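Local structure of acetyltransferase, GNAT family (Bacillus anthracis str. Sterne, 3FBU) at residues R7-V21 and F59-I73. The protein binds coenzyme A and, as a GNAT-family member, probably transfers an acetyl group from acetyl-coenzyme A to an acceptor substrate. Sequence-based numbering, arbitrary orientation.
Sequences RLLIRKFEFKDWEAV and FPVILIGENILVGHI
With CG set between its backbone N and carbonyl carbon (chi1 64°) and the chain running extended to NE, Arg11 brings its guanidinium obliquely against Ile62 and Pro60, where NH2 lies 3.6 Å from Ile62 CD1. Phe13 turns its CG anti to the carbonyl carbon (chi1 -87°), and the ring receives Pro60 over one face: Pro60 CD sits 3.5 Å from the Phe13 ring centroid, almost on the normal, a CH-pi contact joining the loop after strand 8-10 to strand 59-63. In a bidentate salt bridge the guanidinium grips Asp17 end-on and in its own plane, NH1 to OD2 and NH2 to OD1, while NH1 also reaches Lys12 O; Glu14 N donates a hydrogen bond to Asp17 OD2 from above the carboxylate plane, so OD2 joins the turn to Arg11. Leu69, on strand 68-73, touches Asp17 CB with CD1 (3.7 Å) and Val21 CG2 with CD2. Earlier, strand 8-10 runs antiparallel to 59-63: Leu9 and Ile62 form a hydrogen-bonded pair, Ile62 N to Leu9 O (2.8 Å) and Leu9 N to Ile62 O. Leu8 and Ile10 project from the other face, toward helix 99-114. Such an N-terminal antiparallel strand, leading into a helix packed on the sheet, belongs to the GNAT acetyltransferase fold.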
loop_
_atom_site.group_PDB
_atom_site.type_symbol
_atom_site.label_atom_id
_atom_site.label_comp_id
_atom_site.label_asym_id
_atom_site.label_seq_id
_atom_site.Cartn_x
_atom_site.Cartn_y
_atom_site.Cartn_z
ATOM N N ARG A 7 -19.476 11.812 4.058
ATOM C CA ARG A 7 -19.652 10.549 4.776
ATOM C C ARG A 7 -19.191 10.600 6.242
ATOM O O ARG A 7 -19.383 9.629 6.993
ATOM C CB ARG A 7 -18.861 9.450 4.085
ATOM C CG ARG A 7 -19.228 9.213 2.616
ATOM C CD ARG A 7 -18.314 8.166 2.033
ATOM N NE ARG A 7 -16.945 8.682 1.960
ATOM C CZ ARG A 7 -15.886 7.965 1.613
ATOM N NH1 ARG A 7 -16.000 6.681 1.292
ATOM N NH2 ARG A 7 -14.689 8.542 1.602
ATOM N N LEU A 8 -18.570 11.707 6.652
ATOM C CA LEU A 8 -17.967 11.793 7.985
ATOM C C LEU A 8 -18.088 13.174 8.564
ATOM O O LEU A 8 -18.344 14.156 7.857
ATOM C CB LEU A 8 -16.481 11.382 7.930
ATOM C CG LEU A 8 -15.591 12.077 6.907
ATOM C CD1 LEU A 8 -15.054 13.400 7.459
ATOM C CD2 LEU A 8 -14.451 11.140 6.423
ATOM N N LEU A 9 -17.888 13.251 9.872
ATOM C CA LEU A 9 -17.791 14.511 10.560
ATOM C C LEU A 9 -16.527 14.522 11.406
ATOM O O LEU A 9 -15.996 13.473 11.755
ATOM C CB LEU A 9 -19.009 14.773 11.438
ATOM C CG LEU A 9 -19.371 13.846 12.597
ATOM C CD1 LEU A 9 -18.531 14.113 13.874
ATOM C CD2 LEU A 9 -20.883 14.045 12.907
ATOM N N ILE A 10 -16.073 15.725 11.717
ATOM C CA ILE A 10 -14.923 15.922 12.590
ATOM C C ILE A 10 -15.420 16.739 13.758
ATOM O O ILE A 10 -16.105 17.740 13.582
ATOM C CB ILE A 10 -13.792 16.684 11.883
ATOM C CG1 ILE A 10 -13.435 15.969 10.573
ATOM C CG2 ILE A 10 -12.574 16.778 12.788
ATOM C CD1 ILE A 10 -12.468 16.705 9.717
ATOM N N ARG A 11 -15.066 16.322 14.963
ATOM C CA ARG A 11 -15.477 17.042 16.153
ATOM C C ARG A 11 -14.323 16.984 17.161
ATOM O O ARG A 11 -13.273 16.395 16.872
ATOM C CB ARG A 11 -16.777 16.427 16.716
ATOM C CG ARG A 11 -16.651 14.962 17.205
ATOM C CD ARG A 11 -17.805 14.543 18.101
ATOM N NE ARG A 11 -17.886 13.093 18.309
ATOM C CZ ARG A 11 -17.067 12.378 19.100
ATOM N NH1 ARG A 11 -16.087 12.949 19.760
ATOM N NH2 ARG A 11 -17.222 11.062 19.211
ATOM N N LYS A 12 -14.491 17.614 18.323
ATOM C CA LYS A 12 -13.506 17.471 19.399
ATOM C C LYS A 12 -13.741 16.154 20.160
ATOM O O LYS A 12 -14.844 15.591 20.131
ATOM C CB LYS A 12 -13.507 18.692 20.322
ATOM C CG LYS A 12 -12.751 19.872 19.728
ATOM C CD LYS A 12 -13.125 21.207 20.339
ATOM C CE LYS A 12 -12.695 21.352 21.769
ATOM N NZ LYS A 12 -12.805 22.811 22.182
ATOM N N PHE A 13 -12.684 15.664 20.799
ATOM C CA PHE A 13 -12.706 14.400 21.528
ATOM C C PHE A 13 -13.627 14.499 22.752
ATOM O O PHE A 13 -13.720 15.556 23.354
ATOM C CB PHE A 13 -11.300 14.076 22.047
ATOM C CG PHE A 13 -10.432 13.323 21.071
ATOM C CD1 PHE A 13 -10.793 12.064 20.633
ATOM C CD2 PHE A 13 -9.208 13.852 20.646
ATOM C CE1 PHE A 13 -9.968 11.341 19.749
ATOM C CE2 PHE A 13 -8.401 13.156 19.757
ATOM C CZ PHE A 13 -8.772 11.895 19.307
ATOM N N GLU A 14 -14.317 13.408 23.058
ATOM C CA GLU A 14 -14.871 13.145 24.385
ATOM C C GLU A 14 -14.026 12.028 24.986
ATOM O O GLU A 14 -13.491 11.201 24.251
ATOM C CB GLU A 14 -16.316 12.671 24.277
ATOM C CG GLU A 14 -17.211 13.582 23.479
ATOM C CD GLU A 14 -17.462 14.909 24.159
ATOM O OE1 GLU A 14 -17.558 14.956 25.413
ATOM O OE2 GLU A 14 -17.584 15.922 23.431
ATOM N N PHE A 15 -13.931 11.975 26.306
ATOM C CA PHE A 15 -13.087 10.989 26.942
ATOM C C PHE A 15 -13.432 9.559 26.535
ATOM O O PHE A 15 -12.562 8.767 26.351
ATOM C CB PHE A 15 -12.992 11.148 28.467
ATOM C CG PHE A 15 -11.895 10.380 29.056
ATOM C CD1 PHE A 15 -10.584 10.741 28.847
ATOM C CD2 PHE A 15 -12.141 9.255 29.791
ATOM C CE1 PHE A 15 -9.583 10.000 29.365
ATOM C CE2 PHE A 15 -11.141 8.540 30.315
ATOM C CZ PHE A 15 -9.847 8.902 30.098
ATOM N N LYS A 16 -14.707 9.248 26.372
ATOM C CA LYS A 16 -15.038 7.888 26.014
ATOM C C LYS A 16 -14.576 7.483 24.615
ATOM O O LYS A 16 -14.622 6.349 24.288
ATOM C CB LYS A 16 -16.501 7.564 26.202
ATOM C CG LYS A 16 -17.436 8.289 25.454
ATOM C CD LYS A 16 -18.802 7.757 25.870
ATOM C CE LYS A 16 -19.850 8.787 25.683
ATOM N NZ LYS A 16 -21.179 8.300 25.386
ATOM N N ASP A 17 -14.096 8.429 23.815
ATOM C CA ASP A 17 -13.475 8.054 22.556
ATOM C C ASP A 17 -12.184 7.250 22.697
ATOM O O ASP A 17 -11.761 6.680 21.756
ATOM C CB ASP A 17 -13.159 9.297 21.728
ATOM C CG ASP A 17 -14.380 10.074 21.307
ATOM O OD1 ASP A 17 -15.397 9.488 21.015
ATOM O OD2 ASP A 17 -14.293 11.269 21.276
ATOM N N TRP A 18 -11.536 7.245 23.859
ATOM C CA TRP A 18 -10.185 6.685 23.976
ATOM C C TRP A 18 -10.066 5.220 23.535
ATOM O O TRP A 18 -9.085 4.838 22.908
ATOM C CB TRP A 18 -9.588 6.925 25.370
ATOM C CG TRP A 18 -9.995 5.992 26.444
ATOM C CD1 TRP A 18 -10.957 6.208 27.391
ATOM C CD2 TRP A 18 -9.395 4.739 26.756
ATOM N NE1 TRP A 18 -11.026 5.148 28.242
ATOM C CE2 TRP A 18 -10.078 4.223 27.877
ATOM C CE3 TRP A 18 -8.370 3.973 26.171
ATOM C CZ2 TRP A 18 -9.772 2.981 28.427
ATOM C CZ3 TRP A 18 -8.069 2.742 26.717
ATOM C CH2 TRP A 18 -8.763 2.258 27.839
ATOM N N GLU A 19 -11.072 4.406 23.836
ATOM C CA GLU A 19 -11.006 2.981 23.473
ATOM C C GLU A 19 -10.954 2.757 21.962
ATOM O O GLU A 19 -10.172 1.933 21.495
ATOM C CB GLU A 19 -12.139 2.172 24.133
ATOM C CG GLU A 19 -11.832 1.832 25.608
ATOM C CD GLU A 19 -12.802 0.844 26.247
ATOM O OE1 GLU A 19 -13.686 0.311 25.540
ATOM O OE2 GLU A 19 -12.680 0.612 27.477
ATOM N N ALA A 20 -11.754 3.504 21.217
ATOM C CA ALA A 20 -11.762 3.436 19.743
ATOM C C ALA A 20 -10.440 3.967 19.171
ATOM O O ALA A 20 -9.920 3.457 18.167
ATOM C CB ALA A 20 -12.950 4.237 19.196
ATOM N N VAL A 21 -9.890 4.992 19.799
ATOM C CA VAL A 21 -8.577 5.488 19.370
ATOM C C VAL A 21 -7.496 4.443 19.640
ATOM O O VAL A 21 -6.638 4.183 18.781
ATOM C CB VAL A 21 -8.246 6.822 20.047
ATOM C CG1 VAL A 21 -6.752 7.253 19.796
ATOM C CG2 VAL A 21 -9.207 7.880 19.543
ATOM N N PHE A 59 -8.343 15.747 16.428
ATOM C CA PHE A 59 -9.799 15.755 16.312
ATOM C C PHE A 59 -10.301 14.468 15.686
ATOM O O PHE A 59 -9.912 14.135 14.581
ATOM C CB PHE A 59 -10.252 16.961 15.477
ATOM C CG PHE A 59 -9.679 18.274 15.958
ATOM C CD1 PHE A 59 -10.358 19.036 16.902
ATOM C CD2 PHE A 59 -8.459 18.729 15.491
ATOM C CE1 PHE A 59 -9.840 20.230 17.347
ATOM C CE2 PHE A 59 -7.922 19.919 15.943
ATOM C CZ PHE A 59 -8.614 20.675 16.867
ATOM N N PRO A 60 -11.175 13.725 16.402
ATOM C CA PRO A 60 -11.662 12.466 15.869
ATOM C C PRO A 60 -12.521 12.650 14.634
ATOM O O PRO A 60 -13.211 13.663 14.511
ATOM C CB PRO A 60 -12.500 11.886 17.036
ATOM C CG PRO A 60 -12.865 13.066 17.845
ATOM C CD PRO A 60 -11.719 13.989 17.748
ATOM N N VAL A 61 -12.478 11.638 13.774
ATOM C CA VAL A 61 -13.202 11.571 12.536
ATOM C C VAL A 61 -14.242 10.451 12.749
ATOM O O VAL A 61 -13.898 9.301 13.040
ATOM C CB VAL A 61 -12.262 11.249 11.350
ATOM C CG1 VAL A 61 -13.062 11.098 10.057
ATOM C CG2 VAL A 61 -11.177 12.342 11.180
ATOM N N ILE A 62 -15.509 10.825 12.617
ATOM C CA ILE A 62 -16.629 9.948 12.935
ATOM C C ILE A 62 -17.424 9.684 11.657
ATOM O O ILE A 62 -17.821 10.621 10.981
ATOM C CB ILE A 62 -17.572 10.600 13.965
ATOM C CG1 ILE A 62 -16.818 11.054 15.209
ATOM C CG2 ILE A 62 -18.680 9.638 14.362
ATOM C CD1 ILE A 62 -16.229 9.928 15.989
ATOM N N LEU A 63 -17.622 8.406 11.334
ATOM C CA LEU A 63 -18.480 7.991 10.213
ATOM C C LEU A 63 -19.925 8.331 10.546
ATOM O O LEU A 63 -20.444 7.882 11.565
ATOM C CB LEU A 63 -18.334 6.488 9.950
ATOM C CG LEU A 63 -17.504 6.147 8.721
ATOM C CD1 LEU A 63 -16.889 4.736 8.759
ATOM C CD2 LEU A 63 -18.418 6.318 7.486
ATOM N N ILE A 64 -20.552 9.148 9.702
ATOM C CA ILE A 64 -21.945 9.536 9.887
ATOM C C ILE A 64 -22.874 8.327 9.663
ATOM O O ILE A 64 -22.740 7.579 8.693
ATOM C CB ILE A 64 -22.364 10.668 8.921
ATOM C CG1 ILE A 64 -21.600 11.965 9.215
ATOM C CG2 ILE A 64 -23.872 10.945 9.067
ATOM C CD1 ILE A 64 -21.638 12.982 8.080
ATOM N N GLY A 65 -23.812 8.133 10.575
ATOM C CA GLY A 65 -24.782 7.049 10.428
ATOM C C GLY A 65 -24.335 5.795 11.146
ATOM O O GLY A 65 -24.993 5.356 12.085
ATOM N N GLU A 66 -23.205 5.216 10.709
ATOM C CA GLU A 66 -22.588 4.121 11.464
ATOM C C GLU A 66 -22.117 4.588 12.836
ATOM O O GLU A 66 -21.986 3.782 13.746
ATOM C CB GLU A 66 -21.407 3.519 10.711
ATOM C CG GLU A 66 -21.772 2.783 9.426
ATOM C CD GLU A 66 -20.545 2.271 8.689
ATOM O OE1 GLU A 66 -19.403 2.646 9.070
ATOM O OE2 GLU A 66 -20.726 1.473 7.732
ATOM N N ASN A 67 -21.854 5.895 12.982
ATOM C CA ASN A 67 -21.365 6.477 14.230
ATOM C C ASN A 67 -20.132 5.744 14.805
ATOM O O ASN A 67 -20.103 5.358 15.983
ATOM C CB ASN A 67 -22.490 6.535 15.262
ATOM C CG ASN A 67 -22.155 7.435 16.419
ATOM O OD1 ASN A 67 -21.300 8.322 16.303
ATOM N ND2 ASN A 67 -22.823 7.220 17.551
ATOM N N ILE A 68 -19.130 5.558 13.950
ATOM C CA ILE A 68 -17.906 4.826 14.274
ATOM C C ILE A 68 -16.740 5.820 14.168
ATOM O O ILE A 68 -16.660 6.544 13.180
ATOM C CB ILE A 68 -17.676 3.702 13.255
ATOM C CG1 ILE A 68 -18.676 2.559 13.461
ATOM C CG2 ILE A 68 -16.251 3.120 13.305
ATOM C CD1 ILE A 68 -18.530 1.482 12.403
ATOM N N LEU A 69 -15.874 5.846 15.182
ATOM C CA LEU A 69 -14.621 6.642 15.137
ATOM C C LEU A 69 -13.584 5.837 14.357
ATOM O O LEU A 69 -13.180 4.754 14.776
ATOM C CB LEU A 69 -14.124 6.954 16.549
ATOM C CG LEU A 69 -12.910 7.872 16.782
ATOM C CD1 LEU A 69 -12.920 8.475 18.178
ATOM C CD2 LEU A 69 -11.629 7.113 16.544
ATOM N N VAL A 70 -13.162 6.372 13.221
ATOM C CA VAL A 70 -12.289 5.668 12.325
ATOM C C VAL A 70 -10.872 6.239 12.306
ATOM O O VAL A 70 -9.977 5.659 11.708
ATOM C CB VAL A 70 -12.890 5.653 10.897
ATOM C CG1 VAL A 70 -14.238 4.892 10.931
ATOM C CG2 VAL A 70 -13.072 7.071 10.321
ATOM N N GLY A 71 -10.671 7.376 12.955
ATOM C CA GLY A 71 -9.334 7.960 13.014
ATOM C C GLY A 71 -9.375 9.351 13.592
ATOM O O GLY A 71 -10.382 9.782 14.152
ATOM N N HIS A 72 -8.244 10.040 13.516
ATOM C CA HIS A 72 -8.211 11.436 13.891
ATOM C C HIS A 72 -7.353 12.285 12.940
ATOM O O HIS A 72 -6.435 11.797 12.254
ATOM C CB HIS A 72 -7.803 11.614 15.372
ATOM C CG HIS A 72 -6.365 11.302 15.680
ATOM N ND1 HIS A 72 -5.956 10.067 16.148
ATOM C CD2 HIS A 72 -5.242 12.072 15.624
ATOM C CE1 HIS A 72 -4.650 10.080 16.344
ATOM N NE2 HIS A 72 -4.186 11.277 16.029
ATOM N N ILE A 73 -7.736 13.552 12.875
ATOM C CA ILE A 73 -6.994 14.583 12.161
ATOM C C ILE A 73 -6.160 15.380 13.160
ATOM O O ILE A 73 -6.653 15.802 14.234
ATOM C CB ILE A 73 -7.969 15.536 11.404
ATOM C CG1 ILE A 73 -8.581 14.836 10.171
ATOM C CG2 ILE A 73 -7.267 16.854 11.037
ATOM C CD1 ILE A 73 -7.622 14.562 9.001
HETATM O O HOH W 1 -21.224 7.866 6.618
HETATM O O HOH W 2 -11.028 3.382 15.636
#